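Local coordinates for inosine-uridine preferring nucleoside hydrolase family protein (Bacillus anthracis, PDB 2C40) that belongs to the inosine-uridine preferring nucleoside hydrolase family and holds a calcium ion and alpha-D-ribofuranose in a shared pocket, at residues G153-A158 with Q263-I268. Residues are numbered along the deposited sequence; the frame is centred on the assembly and turned at random.
Sequences GTFRTA and QTINSI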
loop_
_atom_site.group_PDB
_atom_site.type_symbol
_atom_site.label_atom_id
_atom_site.label_comp_id
_atom_site.label_asym_id
_atom_site.label_seq_id
_atom_site.Cartn_x
_atom_site.Cartn_y
_atom_site.Cartn_z
ATOM N N GLY A 153 -15.662 -9.634 18.375
ATOM C CA GLY A 153 -16.350 -9.128 19.556
ATOM C C GLY A 153 -15.549 -8.111 20.324
ATOM O O GLY A 153 -14.374 -7.899 20.040
ATOM N N THR A 154 -16.241 -7.483 21.273
ATOM C CA THR A 154 -15.646 -6.634 22.297
ATOM C C THR A 154 -16.632 -6.465 23.470
ATOM O O THR A 154 -17.877 -6.510 23.298
ATOM C CB THR A 154 -15.193 -5.235 21.707
ATOM O OG1 THR A 154 -14.477 -4.479 22.676
ATOM C CG2 THR A 154 -16.385 -4.389 21.181
ATOM N N PHE A 155 -16.064 -6.299 24.658
ATOM C CA PHE A 155 -16.851 -6.089 25.884
ATOM C C PHE A 155 -16.580 -4.716 26.492
ATOM O O PHE A 155 -17.125 -4.391 27.532
ATOM C CB PHE A 155 -16.654 -7.249 26.892
ATOM C CG PHE A 155 -17.044 -8.610 26.323
ATOM C CD1 PHE A 155 -16.087 -9.448 25.792
ATOM C CD2 PHE A 155 -18.351 -9.016 26.304
ATOM C CE1 PHE A 155 -16.434 -10.647 25.240
ATOM C CE2 PHE A 155 -18.725 -10.228 25.751
ATOM C CZ PHE A 155 -17.764 -11.052 25.227
ATOM N N ARG A 156 -15.812 -3.891 25.790
ATOM C CA ARG A 156 -15.821 -2.436 26.033
ATOM C C ARG A 156 -17.125 -1.792 25.561
ATOM O O ARG A 156 -17.862 -2.359 24.738
ATOM C CB ARG A 156 -14.717 -1.743 25.269
ATOM C CG ARG A 156 -13.307 -2.066 25.736
ATOM C CD ARG A 156 -12.402 -1.861 24.574
ATOM N NE ARG A 156 -10.991 -1.770 24.884
ATOM C CZ ARG A 156 -10.055 -1.699 23.940
ATOM N NH1 ARG A 156 -10.396 -1.733 22.672
ATOM N NH2 ARG A 156 -8.769 -1.616 24.267
ATOM N N THR A 157 -17.364 -0.581 26.059
ATOM C CA THR A 157 -18.530 0.232 25.677
ATOM C C THR A 157 -18.567 0.679 24.204
ATOM O O THR A 157 -19.629 1.018 23.689
ATOM C CB THR A 157 -18.643 1.465 26.544
ATOM O OG1 THR A 157 -17.360 2.080 26.621
ATOM C CG2 THR A 157 -19.104 1.064 27.935
ATOM N N ALA A 158 -17.416 0.698 23.536
ATOM C CA ALA A 158 -17.379 1.011 22.124
ATOM C C ALA A 158 -16.475 0.076 21.380
ATOM O O ALA A 158 -15.452 -0.371 21.927
ATOM C CB ALA A 158 -16.929 2.465 21.910
ATOM N N GLN A 263 -10.201 -15.892 30.346
ATOM C CA GLN A 263 -11.272 -15.826 31.335
ATOM C C GLN A 263 -12.565 -16.256 30.651
ATOM O O GLN A 263 -12.983 -15.690 29.632
ATOM C CB GLN A 263 -11.439 -14.416 31.949
ATOM C CG GLN A 263 -10.961 -14.290 33.416
ATOM C CD GLN A 263 -11.887 -14.940 34.437
ATOM O OE1 GLN A 263 -12.624 -15.874 34.137
ATOM N NE2 GLN A 263 -11.877 -14.414 35.645
ATOM N N THR A 264 -13.187 -17.269 31.220
ATOM C CA THR A 264 -14.475 -17.732 30.756
ATOM C C THR A 264 -15.532 -16.763 31.238
ATOM O O THR A 264 -15.624 -16.489 32.432
ATOM C CB THR A 264 -14.760 -19.136 31.277
ATOM O OG1 THR A 264 -13.747 -20.012 30.766
ATOM C CG2 THR A 264 -16.160 -19.608 30.841
ATOM N N ILE A 265 -16.291 -16.224 30.296
ATOM C CA ILE A 265 -17.431 -15.377 30.605
ATOM C C ILE A 265 -18.620 -15.886 29.801
ATOM O O ILE A 265 -18.415 -16.536 28.802
ATOM C CB ILE A 265 -17.139 -13.843 30.384
ATOM C CG1 ILE A 265 -17.087 -13.458 28.922
ATOM C CG2 ILE A 265 -15.842 -13.356 31.142
ATOM C CD1 ILE A 265 -17.650 -12.048 28.704
ATOM N N ASN A 266 -19.838 -15.636 30.294
ATOM C CA ASN A 266 -21.077 -15.973 29.601
ATOM C C ASN A 266 -21.554 -14.765 28.821
ATOM O O ASN A 266 -21.538 -13.631 29.334
ATOM C CB ASN A 266 -22.181 -16.415 30.565
ATOM C CG ASN A 266 -21.849 -17.705 31.291
ATOM O OD1 ASN A 266 -21.229 -18.622 30.752
ATOM N ND2 ASN A 266 -22.228 -17.754 32.529
ATOM N N SER A 267 -22.053 -15.036 27.619
ATOM C CA SER A 267 -22.155 -14.025 26.584
ATOM C C SER A 267 -23.344 -14.261 25.666
ATOM O O SER A 267 -23.743 -15.395 25.452
ATOM C CB SER A 267 -20.840 -14.022 25.765
ATOM O OG SER A 267 -20.713 -12.813 25.044
ATOM N N ILE A 268 -23.932 -13.171 25.187
ATOM C CA ILE A 268 -24.878 -13.158 24.060
ATOM C C ILE A 268 -24.384 -12.204 22.902
ATOM O O ILE A 268 -23.574 -11.321 23.110
ATOM C CB ILE A 268 -26.255 -12.691 24.532
ATOM C CG1 ILE A 268 -26.235 -11.201 24.933
ATOM C CG2 ILE A 268 -26.764 -13.593 25.693
ATOM C CD1 ILE A 268 -27.575 -10.690 25.403
#
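Phe-155 reaches from the loop after strand 145-151 onto strand 261-269, where its ring meets Ile-265 over a face and Ser-267 at the edge. The backbones stay well apart, the nearest pair of CA atoms, those of Phe-155 and Ser-267, being 9.6 Å from each other, so the contact is made by side chains reaching from both sides. CB of Phe-155 points toward the strand, and chi1 of -59° sets CG anti to the carbonyl carbon, beside the backbone N.

A CH-pi interaction is the main apolar element. The terminal methyl CD1 of Ile-265 stands 3.7 Å from the centroid of the Phe-155 ring and only 15° off the ring normal, slightly displaced toward the rim. Its closest approach is to the CE2-CZ side, with Phe-155 CZ at 3.6 Å from Ile-265 CD1. In Ile-265, chi1 of 74° puts CG1 between the backbone N and the carbonyl carbon.

Ser-267 OG lies in the plane of the Phe-155 ring, 3.3 Å from CE2 and 3.4 Å from CZ of that residue, facing the C-H rim; the same hydroxyl has a weak hydrogen bond with Val-280 O on neighbouring strand 279-281. Thr-154 O bonds Thr-279 OG1, a second tie between loop and sheet edge, and Gly-153 N bonds the pocket residue Glu-171.

The contact thus packs a loop running from the pocket against the antiparallel edge of the mixed sheet without forming the pocket itself: the side chain of Phe-155 is about 13 Å from the bound alpha-D-ribofuranose. With 120 Å² buried and no hydrogen bond between them, these two segments meet by dispersion over one ring face and, probably, a mild electrostatic attraction between the ring's C-H edge and the serine oxygen.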